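Local coordinates for protein RavA (Legionella pneumophila str. Paris, PDB 6WO6) that is of unknown molecular activity but is an effector of Legionella pneumophila that probably acts inside the host cell during infection, at residues Thr141-Ala144 with Gln145-Ser148; Arg147-Val150 with Ser151-Asn155; Ser161-Ala164 with Ala165-His169. The protein carries 2 engineered substitutions. One frame throughout, in Å; residues are numbered along the deposited sequence.

Contact 1 of 3, residues Thr141-Ala144 with Gln145-Ser148; sequences TTPA and QDRS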
loop_
_atom_site.group_PDB
_atom_site.type_symbol
_atom_site.label_atom_id
_atom_site.label_comp_id
_atom_site.label_asym_id
_atom_site.label_seq_id
_atom_site.Cartn_x
_atom_site.Cartn_y
_atom_site.Cartn_z
ATOM N N THR A 141 6.911 -4.215 2.563
ATOM C CA THR A 141 8.179 -4.806 2.987
ATOM C C THR A 141 8.758 -5.835 2.020
ATOM O O THR A 141 9.954 -6.131 2.110
ATOM C CB THR A 141 8.031 -5.458 4.369
ATOM O OG1 THR A 141 7.229 -6.639 4.261
ATOM C CG2 THR A 141 7.380 -4.490 5.347
ATOM N N THR A 142 7.965 -6.382 1.103
ATOM C CA THR A 142 8.467 -7.448 0.233
ATOM C C THR A 142 9.341 -6.869 -0.875
ATOM O O THR A 142 8.917 -5.939 -1.569
ATOM C CB THR A 142 7.316 -8.226 -0.395
ATOM O OG1 THR A 142 6.441 -8.707 0.633
ATOM C CG2 THR A 142 7.848 -9.398 -1.206
ATOM N N PRO A 143 10.553 -7.392 -1.076
ATOM C CA PRO A 143 11.346 -6.985 -2.241
ATOM C C PRO A 143 10.651 -7.373 -3.537
ATOM O O PRO A 143 9.765 -8.230 -3.568
ATOM C CB PRO A 143 12.664 -7.750 -2.065
ATOM C CG PRO A 143 12.724 -8.079 -0.607
ATOM C CD PRO A 143 11.299 -8.296 -0.187
ATOM N N ALA A 144 11.067 -6.721 -4.625
ATOM C CA ALA A 144 10.416 -6.950 -5.912
ATOM C C ALA A 144 10.672 -8.362 -6.426
ATOM O O ALA A 144 9.756 -9.012 -6.945
ATOM C CB ALA A 144 10.887 -5.911 -6.930
ATOM N N GLN A 145 11.907 -8.852 -6.283
ATOM C CA GLN A 145 12.255 -10.176 -6.797
ATOM C C GLN A 145 11.350 -11.250 -6.208
ATOM O O GLN A 145 10.847 -12.121 -6.927
ATOM C CB GLN A 145 13.722 -10.490 -6.494
ATOM C CG GLN A 145 14.704 -9.394 -6.886
ATOM C CD GLN A 145 14.902 -8.365 -5.789
ATOM O OE1 GLN A 145 14.539 -7.197 -5.943
ATOM N NE2 GLN A 145 15.481 -8.793 -4.673
ATOM N N ASP A 146 11.126 -11.197 -4.898
ATOM C CA ASP A 146 10.284 -12.166 -4.213
ATOM C C ASP A 146 8.797 -11.877 -4.369
ATOM O O ASP A 146 7.976 -12.684 -3.917
ATOM C CB ASP A 146 10.649 -12.198 -2.728
ATOM C CG ASP A 146 12.136 -12.374 -2.499
ATOM O OD1 ASP A 146 12.766 -13.158 -3.241
ATOM O OD2 ASP A 146 12.677 -11.723 -1.580
ATOM N N ARG A 147 8.438 -10.768 -5.020
ATOM C CA ARG A 147 7.053 -10.302 -5.019
ATOM C C ARG A 147 6.101 -11.368 -5.548
ATOM O O ARG A 147 5.060 -11.644 -4.941
ATOM C CB ARG A 147 6.946 -9.017 -5.842
ATOM C CG ARG A 147 5.656 -8.246 -5.649
ATOM C CD ARG A 147 5.776 -6.853 -6.248
ATOM N NE ARG A 147 6.764 -6.039 -5.543
ATOM C CZ ARG A 147 7.274 -4.907 -6.018
ATOM N NH1 ARG A 147 6.898 -4.455 -7.205
ATOM N NH2 ARG A 147 8.167 -4.230 -5.308
ATOM N N SER A 148 6.443 -11.988 -6.679
ATOM C CA SER A 148 5.572 -13.001 -7.259
ATOM C C SER A 148 5.670 -14.343 -6.545
ATOM O O SER A 148 4.762 -15.169 -6.687
ATOM C CB SER A 148 5.888 -13.183 -8.745
ATOM O OG SER A 148 7.238 -13.561 -8.937
#
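Ala144 O accepts a hydrogen bond from Arg147 N at 2.9 Å. This closes a type I beta turn over Gln145 and Asp146, at the point where the loop after helix 131-141 enters helix 147-157. The donor sits above the carbonyl plane, 68° out of it, and not on a lone pair. Arg147 also folds its side chain back over the turn. CG stands anti to the backbone N, and the chain then bends at chi3 (-65°). This places one face of the Arg147 guanidinium over Ala144 CA, which lies 3.3 Å from its plane, toward the rim. Arg147 NH2 is 3.6 Å from Ala144 CB. Thr142 O lies at the guanidinium edge, near its plane, without a bond. Beyond the turn, Arg147 touches Phe171 of helix 162-181, and its NH2 forms a long, weak ion pair with Glu178.

Thr142 is the first residue to leave helical geometry after helix 131-141. Its OG1 looks back and bonds to Leu138 O. Its methyl faces forward and is buried, with Thr142 CG2 4.0 Å from Arg147 CA. The hydroxyl thus binds the end of the preceding helix, while the methyl packs on the start of the next. Gln145 brings NE2 alongside the proline, 4.0 Å from Pro143 CB. Asp146 reaches the same ring with one carboxylate oxygen: Asp146 OD2 lies 3.8 Å from Pro143 CG, with Pro143 CD close behind.

Contact 2 of 3, residues Arg147-Val150 with Ser151-Asn155; sequences RSRV and SQNIN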
loop_
_atom_site.group_PDB
_atom_site.type_symbol
_atom_site.label_atom_id
_atom_site.label_comp_id
_atom_site.label_asym_id
_atom_site.label_seq_id
_atom_site.Cartn_x
_atom_site.Cartn_y
_atom_site.Cartn_z
ATOM N N ARG A 147 8.438 -10.768 -5.020
ATOM C CA ARG A 147 7.053 -10.302 -5.019
ATOM C C ARG A 147 6.101 -11.368 -5.548
ATOM O O ARG A 147 5.060 -11.644 -4.941
ATOM C CB ARG A 147 6.946 -9.017 -5.842
ATOM C CG ARG A 147 5.656 -8.246 -5.649
ATOM C CD ARG A 147 5.776 -6.853 -6.248
ATOM N NE ARG A 147 6.764 -6.039 -5.543
ATOM C CZ ARG A 147 7.274 -4.907 -6.018
ATOM N NH1 ARG A 147 6.898 -4.455 -7.205
ATOM N NH2 ARG A 147 8.167 -4.230 -5.308
ATOM N N SER A 148 6.443 -11.988 -6.679
ATOM C CA SER A 148 5.572 -13.001 -7.259
ATOM C C SER A 148 5.670 -14.343 -6.545
ATOM O O SER A 148 4.762 -15.169 -6.687
ATOM C CB SER A 148 5.888 -13.183 -8.745
ATOM O OG SER A 148 7.238 -13.561 -8.937
ATOM N N ARG A 149 6.738 -14.582 -5.782
ATOM C CA ARG A 149 6.824 -15.842 -5.052
ATOM C C ARG A 149 5.948 -15.806 -3.806
ATOM O O ARG A 149 5.139 -16.716 -3.583
ATOM C CB ARG A 149 8.280 -16.148 -4.691
ATOM C CG ARG A 149 8.464 -17.437 -3.901
ATOM C CD ARG A 149 9.617 -18.277 -4.430
ATOM N NE ARG A 149 9.168 -19.262 -5.412
ATOM C CZ ARG A 149 8.628 -20.436 -5.098
ATOM N NH1 ARG A 149 8.247 -21.272 -6.055
ATOM N NH2 ARG A 149 8.463 -20.775 -3.825
ATOM N N VAL A 150 6.100 -14.752 -2.990
ATOM C CA VAL A 150 5.195 -14.503 -1.865
ATOM C C VAL A 150 3.760 -14.741 -2.300
ATOM O O VAL A 150 3.068 -15.622 -1.776
ATOM C CB VAL A 150 5.378 -13.072 -1.322
ATOM C CG1 VAL A 150 4.300 -12.736 -0.301
ATOM C CG2 VAL A 150 6.752 -12.891 -0.708
ATOM N N SER A 151 3.317 -13.973 -3.301
ATOM C CA SER A 151 1.959 -14.095 -3.823
ATOM C C SER A 151 1.598 -15.549 -4.100
ATOM O O SER A 151 0.548 -16.033 -3.658
ATOM C CB SER A 151 1.812 -13.249 -5.091
ATOM O OG SER A 151 0.448 -13.079 -5.441
ATOM N N GLN A 152 2.480 -16.276 -4.798
ATOM C CA GLN A 152 2.167 -17.661 -5.144
ATOM C C GLN A 152 1.870 -18.484 -3.898
ATOM O O GLN A 152 0.870 -19.211 -3.853
ATOM C CB GLN A 152 3.312 -18.292 -5.937
ATOM C CG GLN A 152 3.002 -19.711 -6.395
ATOM C CD GLN A 152 4.224 -20.455 -6.898
ATOM O OE1 GLN A 152 4.593 -21.501 -6.358
ATOM N NE2 GLN A 152 4.852 -19.927 -7.943
ATOM N N ASN A 153 2.711 -18.357 -2.866
ATOM C CA ASN A 153 2.458 -19.072 -1.619
ATOM C C ASN A 153 1.064 -18.759 -1.093
ATOM O O ASN A 153 0.301 -19.669 -0.744
ATOM C CB ASN A 153 3.528 -18.717 -0.582
ATOM C CG ASN A 153 4.825 -19.481 -0.792
ATOM O OD1 ASN A 153 5.054 -20.062 -1.852
ATOM N ND2 ASN A 153 5.681 -19.485 0.226
ATOM N N ILE A 154 0.692 -17.475 -1.083
ATOM C CA ILE A 154 -0.620 -17.086 -0.577
ATOM C C ILE A 154 -1.727 -17.749 -1.382
ATOM O O ILE A 154 -2.768 -18.128 -0.829
ATOM C CB ILE A 154 -0.764 -15.552 -0.584
ATOM C CG1 ILE A 154 0.378 -14.898 0.194
ATOM C CG2 ILE A 154 -2.096 -15.146 0.018
ATOM C CD1 ILE A 154 0.337 -15.180 1.666
ATOM N N ASN A 155 -1.523 -17.922 -2.688
ATOM C CA ASN A 155 -2.559 -18.546 -3.498
ATOM C C ASN A 155 -2.654 -20.046 -3.255
ATOM O O ASN A 155 -3.722 -20.630 -3.471
ATOM C CB ASN A 155 -2.312 -18.254 -4.978
ATOM C CG ASN A 155 -2.546 -16.794 -5.328
ATOM O OD1 ASN A 155 -3.616 -16.244 -5.062
ATOM N ND2 ASN A 155 -1.539 -16.156 -5.915
#
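Arg149 and Gln152 both hold CG anti to their backbone N, but their chains then differ. Gln152 runs on extended, while Arg149 bends at chi2 and again at chi3 (-93°). The bends bring the Arg149 guanidinium over toward the amides of the next turn. Arg149 NH1 comes within 3.7 Å of Gln152 OE1, and Arg149 NH2 lies 4.0 Å from Asn153 OD1. Neither is a hydrogen bond. The guanidinium is turned 72° from the Gln152 amide and 88° from that of Asn153. Both oxygens approach it obliquely. Arg149 and Gln152 are exposed, whereas Asn153 is buried, so the guanidinium lies at the border of the two sides.

These residues form the first turns of helix 147-157, and the backbone follows the usual i to i+4 pattern. Asn153 N bonds to Arg149 O at 3.0 Å, and Ile154 N bonds to Val150 O at 3.1 Å. Gln152 N bonds to Ser148 O at 3.2 Å. The bond from Ser151 N to Arg147 O is weak.

The buried side carries Val150, Asn153 and Ile154. Asn153 sends its ND2 to Ile106 O by a hydrogen bond, which ties this helix to helix 102-107. Val150 packs on His103 and Leu107 of the same helix, and Ile154 rests on Ile106. The CG1 branch of Ile154 folds back along its own helix, so that Ile154 CG1 lies 3.4 Å from Val150 O. Asn153 CB touches that carbonyl too, 3.3 Å from Val150 O.

Contact 3 of 3, residues Ser161-Ala164 with Ala165-His169; sequences SLFA and AKVGH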
loop_
_atom_site.group_PDB
_atom_site.type_symbol
_atom_site.label_atom_id
_atom_site.label_comp_id
_atom_site.label_asym_id
_atom_site.label_seq_id
_atom_site.Cartn_x
_atom_site.Cartn_y
_atom_site.Cartn_z
ATOM N N SER A 161 -9.479 -16.663 -2.058
ATOM C CA SER A 161 -9.844 -15.942 -0.851
ATOM C C SER A 161 -9.726 -14.439 -1.069
ATOM O O SER A 161 -9.023 -13.969 -1.969
ATOM C CB SER A 161 -8.961 -16.366 0.327
ATOM O OG SER A 161 -7.591 -16.185 0.016
ATOM N N LEU A 162 -10.433 -13.686 -0.224
ATOM C CA LEU A 162 -10.333 -12.229 -0.270
ATOM C C LEU A 162 -8.909 -11.771 0.014
ATOM O O LEU A 162 -8.429 -10.796 -0.578
ATOM C CB LEU A 162 -11.305 -11.611 0.734
ATOM C CG LEU A 162 -11.507 -10.095 0.727
ATOM C CD1 LEU A 162 -12.103 -9.643 -0.595
ATOM C CD2 LEU A 162 -12.401 -9.677 1.885
ATOM N N PHE A 163 -8.212 -12.482 0.903
ATOM C CA PHE A 163 -6.863 -12.087 1.295
ATOM C C PHE A 163 -5.895 -12.155 0.118
ATOM O O PHE A 163 -5.109 -11.226 -0.109
ATOM C CB PHE A 163 -6.386 -12.978 2.444
ATOM C CG PHE A 163 -4.962 -12.744 2.841
ATOM C CD1 PHE A 163 -4.512 -11.464 3.125
ATOM C CD2 PHE A 163 -4.075 -13.804 2.941
ATOM C CE1 PHE A 163 -3.200 -11.245 3.494
ATOM C CE2 PHE A 163 -2.761 -13.594 3.312
ATOM C CZ PHE A 163 -2.322 -12.315 3.589
ATOM N N ALA A 164 -5.929 -13.259 -0.635
ATOM C CA ALA A 164 -5.026 -13.405 -1.774
ATOM C C ALA A 164 -5.307 -12.352 -2.841
ATOM O O ALA A 164 -4.377 -11.801 -3.447
ATOM C CB ALA A 164 -5.144 -14.814 -2.355
ATOM N N ALA A 165 -6.587 -12.051 -3.074
ATOM C CA ALA A 165 -6.944 -11.011 -4.031
ATOM C C ALA A 165 -6.408 -9.653 -3.592
ATOM O O ALA A 165 -5.853 -8.904 -4.408
ATOM C CB ALA A 165 -8.462 -10.961 -4.206
ATOM N N LYS A 166 -6.557 -9.324 -2.302
ATOM C CA LYS A 166 -6.059 -8.042 -1.810
ATOM C C LYS A 166 -4.539 -7.961 -1.910
ATOM O O LYS A 166 -3.988 -6.897 -2.219
ATOM C CB LYS A 166 -6.514 -7.814 -0.368
ATOM C CG LYS A 166 -8.020 -7.667 -0.197
ATOM C CD LYS A 166 -8.561 -6.448 -0.923
ATOM C CE LYS A 166 -10.074 -6.389 -0.819
ATOM N NZ LYS A 166 -10.653 -5.344 -1.705
ATOM N N VAL A 167 -3.846 -9.072 -1.649
ATOM C CA VAL A 167 -2.389 -9.070 -1.768
ATOM C C VAL A 167 -1.975 -8.838 -3.215
ATOM O O VAL A 167 -1.046 -8.068 -3.496
ATOM C CB VAL A 167 -1.801 -10.377 -1.203
ATOM C CG1 VAL A 167 -0.362 -10.557 -1.661
ATOM C CG2 VAL A 167 -1.870 -10.360 0.310
ATOM N N GLY A 168 -2.656 -9.498 -4.156
ATOM C CA GLY A 168 -2.394 -9.225 -5.561
ATOM C C GLY A 168 -2.598 -7.762 -5.914
ATOM O O GLY A 168 -1.777 -7.160 -6.614
ATOM N N HIS A 169 -3.685 -7.168 -5.414
ATOM C CA HIS A 169 -3.980 -5.771 -5.722
ATOM C C HIS A 169 -2.899 -4.837 -5.183
ATOM O O HIS A 169 -2.429 -3.930 -5.887
ATOM C CB HIS A 169 -5.348 -5.398 -5.153
ATOM C CG HIS A 169 -6.491 -6.082 -5.833
ATOM N ND1 HIS A 169 -7.755 -6.137 -5.284
ATOM C CD2 HIS A 169 -6.567 -6.730 -7.019
ATOM C CE1 HIS A 169 -8.558 -6.796 -6.102
ATOM N NE2 HIS A 169 -7.863 -7.165 -7.162
#
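Val167 meets the Phe163 ring with one methyl, approaching obliquely. Val167 CG2 is 4.0 Å from the centroid of the Phe163 ring and 30° off its normal, an off-centre CH-pi contact. Phe163 CE1 is the nearest ring atom, 3.6 Å from Val167 CG2. The other flat group is the imidazole of His169: Ala165 O lies 3.2 Å above the plane of the His169 ring, offset toward its rim. All of this sits in the N-terminal turns of helix 162-181, where Ser161 is the N-cap. Ser161 OG accepts from Ala164 N, a weak capping bond at 3.4 Å, and is also bonded to Phe158 O. One hydroxyl thus links the start of this helix to the chain just before it.

Phe163 reaches Val167 because its CG is anti to the backbone N (chi1 175°), while the touching methyl of Val167 lies beside its own backbone N. The Phe163 ring also packs on Ile134 of helix 131-141 and Ile154 of helix 147-157. This buried aromatic therefore joins three helices.

The backbone is regular from the cap onward. Ala165 N bonds to Ser161 O, and Gly168 N to Ala164 O. Val167 N bonds to Phe163 O at 2.9 Å, and the same methyl also touches that carbonyl, with Val167 CG2 3.4 Å from Phe163 O.

Leu162 and Lys166 leave the helix in the same direction, one alongside the other. Lys166 NZ continues to Glu202, where it makes a salt bridge. Lys166 bends at chi2, and its CE touches the leucine: Lys166 CE lies 3.8 Å from Leu162 CD1.

Following the chain, contact 1 closes the turn between helix 131-141 and helix 147-157. Contact 2 continues at once along that second helix and shares Arg147 and Ser148 with contact 1. Contact 3 opens later, at the start of helix 162-181. The three stand in series, and none nests in or crosses another. Contacts 1 and 2 touch through Thr142 CG2 and Val150 CG2, 3.7 Å apart. Contacts 2 and 3 meet where helix 147-157 packs on helix 162-181: Ile154 CG2 is 3.7 Å from Phe163 CE2. Contacts 1 and 3 do not touch. Helix 102-107 borders contacts 1 and 2, and helix 131-141 borders contact 3.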